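Local atomic coordinates of glucose-6-phosphate isomerase like protein (Thermus thermophilus, PDB entry 1WIW), a protein that probably binds phosphorylated sugars and may interconvert sugar phosphates as a glucose-6-phosphate or mannose-6-phosphate isomerase. Residues B[213-225]-B[234-246]. Numbering follows the deposited sequence.
Sequences GDPLAAVLLGPGE and LESRVDALAEVPA
Ala218 and Leu220 of strand 216-221 pair with strand 240-244 through backbone hydrogen bonds in parallel register. Ala218 N donates to Ala240 O, and Ala242 N donates to Ala218 O at 2.8 Å. Leu220 N then reaches Ala242 O, and Val244 N reaches Leu220 O at 2.8 Å. Gly222 N closes the ladder on Val244 O. At the other end, Ala240 N to Leu216 O is weak at 3.3 Å. The axes of the two strands diverge by 15°, both running the same way.

Apolar contacts line both faces. On one, with chi1 at 176°, Leu241 swings CG opposite its own amide nitrogen, and the end of the side chain comes nearer strand 216-221. Leu241 CD1 lies 3.7 Å from Leu220 CG. Leu234, from the end of helix 225-234, brings CD1 down to 3.7 Å from Ala218 CB. Leu234 CD1 also meets Leu220 CD2 at 3.9 Å, the two side chains passing in opposite directions. Cutting Leu220 back to an alanine is likely to leave Leu234 CD1 and Leu241 CD1 without its branches to pack against. On the opposite face, Val244 CG2 meets Val219 CG1 at 3.6 Å and also touches Leu221 CD2. Helix 251-272 covers this group through Met262 and Leu258.

Charged groups sit at the margins. Asp239 lies alongside the Pro215 ring, while its carboxylate forms a salt bridge with Arg163. Glu243 pairs with Lys231 of the connecting helix.

Strand 164-168 flanks strand 216-221 on its other edge, so 216-221 lies between strands 164-168 and 240-244. Strand 216-221, helix 225-234 and strand 240-244 form a beta-alpha-beta crossover, the building unit of the Rossmann-like SIS fold.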
ATOM      1  N   GLY B 213      -6.897  15.763  11.699  1.00 27.73           N
ATOM      2  CA  GLY B 213      -7.838  14.659  11.349  1.00 28.25           C
ATOM      3  C   GLY B 213      -8.435  13.986  12.572  1.00 27.69           C
ATOM      4  O   GLY B 213      -8.032  14.271  13.700  1.00 28.41           O
ATOM      5  N   ASP B 214      -9.396  13.094  12.349  1.00 26.25           N
ATOM      6  CA  ASP B 214     -10.052  12.374  13.439  1.00 24.36           C
ATOM      7  C   ASP B 214      -9.055  11.500  14.192  1.00 22.75           C
ATOM      8  O   ASP B 214      -8.009  11.129  13.650  1.00 20.08           O
ATOM      9  CB  ASP B 214     -11.169  11.476  12.891  1.00 27.63           C
ATOM     10  CG  ASP B 214     -12.168  12.234  12.039  1.00 29.14           C
ATOM     11  OD1 ASP B 214     -12.731  13.235  12.527  1.00 31.54           O
ATOM     12  OD2 ASP B 214     -12.392  11.824  10.881  1.00 32.26           O
ATOM     13  N   PRO B 215      -9.366  11.153  15.453  1.00 19.96           N
ATOM     14  CA  PRO B 215      -8.459  10.310  16.236  1.00 19.46           C
ATOM     15  C   PRO B 215      -8.315   8.932  15.589  1.00 16.48           C
ATOM     16  O   PRO B 215      -9.261   8.416  14.993  1.00 16.92           O
ATOM     17  CB  PRO B 215      -9.132  10.253  17.607  1.00 19.73           C
ATOM     18  CG  PRO B 215     -10.586  10.409  17.277  1.00 23.21           C
ATOM     19  CD  PRO B 215     -10.569  11.495  16.232  1.00 20.99           C
ATOM     20  N   LEU B 216      -7.133   8.341  15.706  1.00 13.71           N
ATOM     21  CA  LEU B 216      -6.875   7.036  15.107  1.00 13.94           C
ATOM     22  C   LEU B 216      -7.526   5.859  15.831  1.00 13.24           C
ATOM     23  O   LEU B 216      -7.702   5.872  17.048  1.00 12.23           O
ATOM     24  CB  LEU B 216      -5.368   6.795  15.023  1.00 15.56           C
ATOM     25  CG  LEU B 216      -4.576   7.656  14.037  1.00 19.08           C
ATOM     26  CD1 LEU B 216      -3.092   7.489  14.299  1.00 18.94           C
ATOM     27  CD2 LEU B 216      -4.920   7.253  12.605  1.00 20.59           C
ATOM     28  N   ALA B 217      -7.883   4.844  15.057  1.00 13.31           N
ATOM     29  CA  ALA B 217      -8.471   3.620  15.584  1.00 11.84           C
ATOM     30  C   ALA B 217      -7.654   2.498  14.951  1.00 11.52           C
ATOM     31  O   ALA B 217      -7.814   2.189  13.768  1.00  9.28           O
ATOM     32  CB  ALA B 217      -9.933   3.505  15.171  1.00 12.32           C
ATOM     33  N   ALA B 218      -6.757   1.908  15.726  1.00  9.65           N
ATOM     34  CA  ALA B 218      -5.936   0.829  15.206  1.00 10.47           C
ATOM     35  C   ALA B 218      -6.776  -0.436  15.104  1.00  9.95           C
ATOM     36  O   ALA B 218      -7.501  -0.787  16.037  1.00  9.20           O
ATOM     37  CB  ALA B 218      -4.740   0.596  16.111  1.00 10.62           C
ATOM     38  N   VAL B 219      -6.693  -1.105  13.961  1.00  8.46           N
ATOM     39  CA  VAL B 219      -7.444  -2.341  13.758  1.00  9.21           C
ATOM     40  C   VAL B 219      -6.462  -3.424  13.348  1.00 10.14           C
ATOM     41  O   VAL B 219      -6.012  -3.462  12.204  1.00  7.62           O
ATOM     42  CB  VAL B 219      -8.512  -2.183  12.654  1.00  8.76           C
ATOM     43  CG1 VAL B 219      -9.309  -3.468  12.517  1.00 10.09           C
ATOM     44  CG2 VAL B 219      -9.437  -1.025  12.986  1.00  9.51           C
ATOM     45  N   LEU B 220      -6.114  -4.292  14.293  1.00 11.43           N
ATOM     46  CA  LEU B 220      -5.170  -5.366  14.011  1.00 11.25           C
ATOM     47  C   LEU B 220      -5.942  -6.563  13.461  1.00 10.34           C
ATOM     48  O   LEU B 220      -6.762  -7.160  14.152  1.00 10.22           O
ATOM     49  CB  LEU B 220      -4.407  -5.742  15.285  1.00 12.01           C
ATOM     50  CG  LEU B 220      -3.790  -4.546  16.025  1.00 15.12           C
ATOM     51  CD1 LEU B 220      -3.011  -5.027  17.237  1.00 16.12           C
ATOM     52  CD2 LEU B 220      -2.880  -3.763  15.085  1.00 16.58           C
ATOM     53  N   LEU B 221      -5.677  -6.893  12.205  1.00  8.56           N
ATOM     54  CA  LEU B 221      -6.359  -7.988  11.534  1.00  7.81           C
ATOM     55  C   LEU B 221      -5.629  -9.330  11.604  1.00  8.37           C
ATOM     56  O   LEU B 221      -4.584  -9.510  10.980  1.00  7.45           O
ATOM     57  CB  LEU B 221      -6.586  -7.610  10.063  1.00  7.47           C
ATOM     58  CG  LEU B 221      -7.449  -6.369   9.839  1.00  7.85           C
ATOM     59  CD1 LEU B 221      -7.341  -5.906   8.398  1.00 11.41           C
ATOM     60  CD2 LEU B 221      -8.886  -6.705  10.203  1.00  9.58           C
ATOM     61  N   GLY B 222      -6.181 -10.267  12.364  1.00  8.11           N
ATOM     62  CA  GLY B 222      -5.578 -11.589  12.442  1.00 11.82           C
ATOM     63  C   GLY B 222      -4.466 -11.826  13.451  1.00 11.54           C
ATOM     64  O   GLY B 222      -3.999 -10.901  14.109  1.00 11.44           O
ATOM     65  N   PRO B 223      -4.009 -13.084  13.573  1.00 13.42           N
ATOM     66  CA  PRO B 223      -2.952 -13.520  14.490  1.00 14.39           C
ATOM     67  C   PRO B 223      -1.531 -13.288  13.987  1.00 16.94           C
ATOM     68  O   PRO B 223      -1.321 -12.892  12.841  1.00 18.39           O
ATOM     69  CB  PRO B 223      -3.253 -15.003  14.654  1.00 13.66           C
ATOM     70  CG  PRO B 223      -3.637 -15.386  13.265  1.00 13.62           C
ATOM     71  CD  PRO B 223      -4.556 -14.237  12.831  1.00 14.20           C
ATOM     72  N   GLY B 224      -0.561 -13.560  14.854  1.00 18.79           N
ATOM     73  CA  GLY B 224       0.835 -13.392  14.491  1.00 22.37           C
ATOM     74  C   GLY B 224       1.648 -12.682  15.562  1.00 24.08           C
ATOM     75  O   GLY B 224       1.114 -11.893  16.343  1.00 23.03           O
ATOM     76  N   GLU B 225       2.948 -12.954  15.594  1.00 27.49           N
ATOM     77  CA  GLU B 225       3.830 -12.338  16.575  1.00 28.94           C
ATOM     78  C   GLU B 225       3.939 -10.832  16.347  1.00 29.45           C
ATOM     79  O   GLU B 225       4.026 -10.058  17.304  1.00 30.39           O
ATOM     80  CB  GLU B 225       5.215 -12.981  16.506  1.00 32.97           C
ATOM     81  CG  GLU B 225       6.182 -12.515  17.579  1.00 38.49           C
ATOM     82  CD  GLU B 225       7.507 -13.256  17.522  1.00 41.86           C
ATOM     83  OE1 GLU B 225       8.413 -12.923  18.317  1.00 44.88           O
ATOM     84  OE2 GLU B 225       7.640 -14.174  16.682  1.00 43.77           O
ATOM     85  N   LEU B 234       1.145   0.306  19.742  1.00 15.23           N
ATOM     86  CA  LEU B 234      -0.019   1.161  19.509  1.00 16.47           C
ATOM     87  C   LEU B 234      -0.890   1.443  20.729  1.00 17.71           C
ATOM     88  O   LEU B 234      -1.556   2.474  20.801  1.00 16.65           O
ATOM     89  CB  LEU B 234      -0.890   0.551  18.409  1.00 16.50           C
ATOM     90  CG  LEU B 234      -0.220   0.355  17.049  1.00 16.44           C
ATOM     91  CD1 LEU B 234      -1.148  -0.402  16.119  1.00 18.29           C
ATOM     92  CD2 LEU B 234       0.130   1.702  16.463  1.00 17.23           C
ATOM     93  N   GLU B 235      -0.883   0.523  21.684  1.00 19.06           N
ATOM     94  CA  GLU B 235      -1.699   0.651  22.884  1.00 23.59           C
ATOM     95  C   GLU B 235      -1.679   2.054  23.498  1.00 23.72           C
ATOM     96  O   GLU B 235      -2.725   2.649  23.759  1.00 21.64           O
ATOM     97  CB  GLU B 235      -1.241  -0.384  23.915  1.00 26.62           C
ATOM     98  CG  GLU B 235      -2.345  -0.887  24.818  1.00 33.50           C
ATOM     99  CD  GLU B 235      -1.872  -1.986  25.751  1.00 36.61           C
ATOM    100  OE1 GLU B 235      -1.434  -3.045  25.251  1.00 38.78           O
ATOM    101  OE2 GLU B 235      -1.936  -1.789  26.983  1.00 40.55           O
ATOM    102  N   SER B 236      -0.481   2.582  23.714  1.00 24.23           N
ATOM    103  CA  SER B 236      -0.314   3.904  24.309  1.00 25.73           C
ATOM    104  C   SER B 236      -0.339   5.050  23.303  1.00 25.95           C
ATOM    105  O   SER B 236      -0.415   6.219  23.691  1.00 26.36           O
ATOM    106  CB  SER B 236       1.017   3.950  25.056  1.00 26.44           C
ATOM    107  OG  SER B 236       2.080   3.611  24.177  1.00 26.36           O
ATOM    108  N   ARG B 237      -0.287   4.723  22.015  1.00 24.35           N
ATOM    109  CA  ARG B 237      -0.243   5.758  20.990  1.00 23.96           C
ATOM    110  C   ARG B 237      -1.521   6.103  20.227  1.00 24.09           C
ATOM    111  O   ARG B 237      -1.586   7.156  19.598  1.00 25.58           O
ATOM    112  CB  ARG B 237       0.880   5.424  20.001  1.00 22.67           C
ATOM    113  CG  ARG B 237       2.263   5.345  20.658  1.00 22.39           C
ATOM    114  CD  ARG B 237       3.352   4.984  19.653  1.00 22.93           C
ATOM    115  NE  ARG B 237       4.694   5.050  20.230  1.00 22.81           N
ATOM    116  CZ  ARG B 237       5.190   4.179  21.106  1.00 22.05           C
ATOM    117  NH1 ARG B 237       4.464   3.151  21.526  1.00 19.03           N
ATOM    118  NH2 ARG B 237       6.423   4.335  21.564  1.00 21.58           N
ATOM    119  N   VAL B 238      -2.536   5.246  20.267  1.00 24.14           N
ATOM    120  CA  VAL B 238      -3.763   5.556  19.540  1.00 22.75           C
ATOM    121  C   VAL B 238      -4.983   5.716  20.440  1.00 22.66           C
ATOM    122  O   VAL B 238      -5.010   5.220  21.565  1.00 22.66           O
ATOM    123  CB  VAL B 238      -4.071   4.490  18.456  1.00 22.00           C
ATOM    124  CG1 VAL B 238      -2.846   4.295  17.563  1.00 21.94           C
ATOM    125  CG2 VAL B 238      -4.489   3.186  19.101  1.00 19.31           C
ATOM    126  N   ASP B 239      -5.990   6.410  19.918  1.00 22.50           N
ATOM    127  CA  ASP B 239      -7.229   6.676  20.642  1.00 23.31           C
ATOM    128  C   ASP B 239      -7.991   5.396  20.993  1.00 22.70           C
ATOM    129  O   ASP B 239      -8.504   5.260  22.104  1.00 26.50           O
ATOM    130  CB  ASP B 239      -8.121   7.596  19.804  1.00 23.49           C
ATOM    131  CG  ASP B 239      -9.284   8.165  20.596  1.00 25.75           C
ATOM    132  OD1 ASP B 239     -10.435   8.062  20.121  1.00 23.72           O
ATOM    133  OD2 ASP B 239      -9.046   8.720  21.688  1.00 25.38           O
ATOM    134  N   ALA B 240      -8.068   4.468  20.044  1.00 18.94           N
ATOM    135  CA  ALA B 240      -8.765   3.199  20.250  1.00 16.52           C
ATOM    136  C   ALA B 240      -8.053   2.091  19.493  1.00 15.72           C
ATOM    137  O   ALA B 240      -7.421   2.338  18.467  1.00 11.77           O
ATOM    138  CB  ALA B 240     -10.207   3.305  19.775  1.00 17.55           C
ATOM    139  N   LEU B 241      -8.158   0.868  20.000  1.00 15.45           N
ATOM    140  CA  LEU B 241      -7.511  -0.272  19.368  1.00 14.19           C
ATOM    141  C   LEU B 241      -8.406  -1.507  19.367  1.00 13.87           C
ATOM    142  O   LEU B 241      -8.986  -1.864  20.392  1.00 13.30           O
ATOM    143  CB  LEU B 241      -6.192  -0.580  20.089  1.00 16.89           C
ATOM    144  CG  LEU B 241      -5.378  -1.799  19.643  1.00 19.51           C
ATOM    145  CD1 LEU B 241      -5.274  -1.838  18.132  1.00 23.28           C
ATOM    146  CD2 LEU B 241      -3.990  -1.733  20.263  1.00 22.92           C
ATOM    147  N   ALA B 242      -8.508  -2.157  18.211  1.00 10.51           N
ATOM    148  CA  ALA B 242      -9.329  -3.354  18.080  1.00 10.24           C
ATOM    149  C   ALA B 242      -8.527  -4.518  17.505  1.00 11.01           C
ATOM    150  O   ALA B 242      -7.766  -4.350  16.553  1.00 10.55           O
ATOM    151  CB  ALA B 242     -10.526  -3.066  17.183  1.00 10.98           C
ATOM    152  N   GLU B 243      -8.687  -5.695  18.096  1.00 11.29           N
ATOM    153  CA  GLU B 243      -8.008  -6.890  17.606  1.00 12.40           C
ATOM    154  C   GLU B 243      -9.092  -7.740  16.953  1.00 11.78           C
ATOM    155  O   GLU B 243      -9.995  -8.219  17.631  1.00 12.22           O
ATOM    156  CB  GLU B 243      -7.366  -7.669  18.758  1.00 13.97           C
ATOM    157  CG  GLU B 243      -6.350  -6.871  19.561  1.00 17.24           C
ATOM    158  CD  GLU B 243      -5.803  -7.651  20.744  1.00 20.81           C
ATOM    159  OE1 GLU B 243      -5.089  -8.653  20.523  1.00 21.99           O
ATOM    160  OE2 GLU B 243      -6.096  -7.267  21.894  1.00 22.15           O
ATOM    161  N   VAL B 244      -9.019  -7.906  15.636  1.00 10.26           N
ATOM    162  CA  VAL B 244     -10.023  -8.695  14.929  1.00 10.87           C
ATOM    163  C   VAL B 244      -9.528 -10.121  14.732  1.00 10.73           C
ATOM    164  O   VAL B 244      -8.528 -10.352  14.053  1.00 10.81           O
ATOM    165  CB  VAL B 244     -10.351  -8.094  13.538  1.00 10.33           C
ATOM    166  CG1 VAL B 244     -11.523  -8.848  12.913  1.00  9.69           C
ATOM    167  CG2 VAL B 244     -10.666  -6.606  13.665  1.00  7.84           C
ATOM    168  N   PRO B 245     -10.223 -11.100  15.328  1.00 12.67           N
ATOM    169  CA  PRO B 245      -9.800 -12.493  15.175  1.00 12.40           C
ATOM    170  C   PRO B 245     -10.157 -13.014  13.786  1.00 13.19           C
ATOM    171  O   PRO B 245     -11.139 -12.576  13.187  1.00 12.55           O
ATOM    172  CB  PRO B 245     -10.563 -13.205  16.289  1.00 13.44           C
ATOM    173  CG  PRO B 245     -11.839 -12.443  16.341  1.00 15.20           C
ATOM    174  CD  PRO B 245     -11.379 -10.995  16.237  1.00 12.43           C
ATOM    175  N   ALA B 246      -9.358 -13.942  13.274  1.00 12.11           N
ATOM    176  CA  ALA B 246      -9.601 -14.496  11.952  1.00 14.11           C
ATOM    177  C   ALA B 246     -10.116 -15.924  11.996  1.00 15.01           C
ATOM    178  O   ALA B 246      -9.413 -16.841  12.429  1.00 16.68           O
ATOM    179  CB  ALA B 246      -8.333 -14.440  11.124  1.00 13.91           C
TER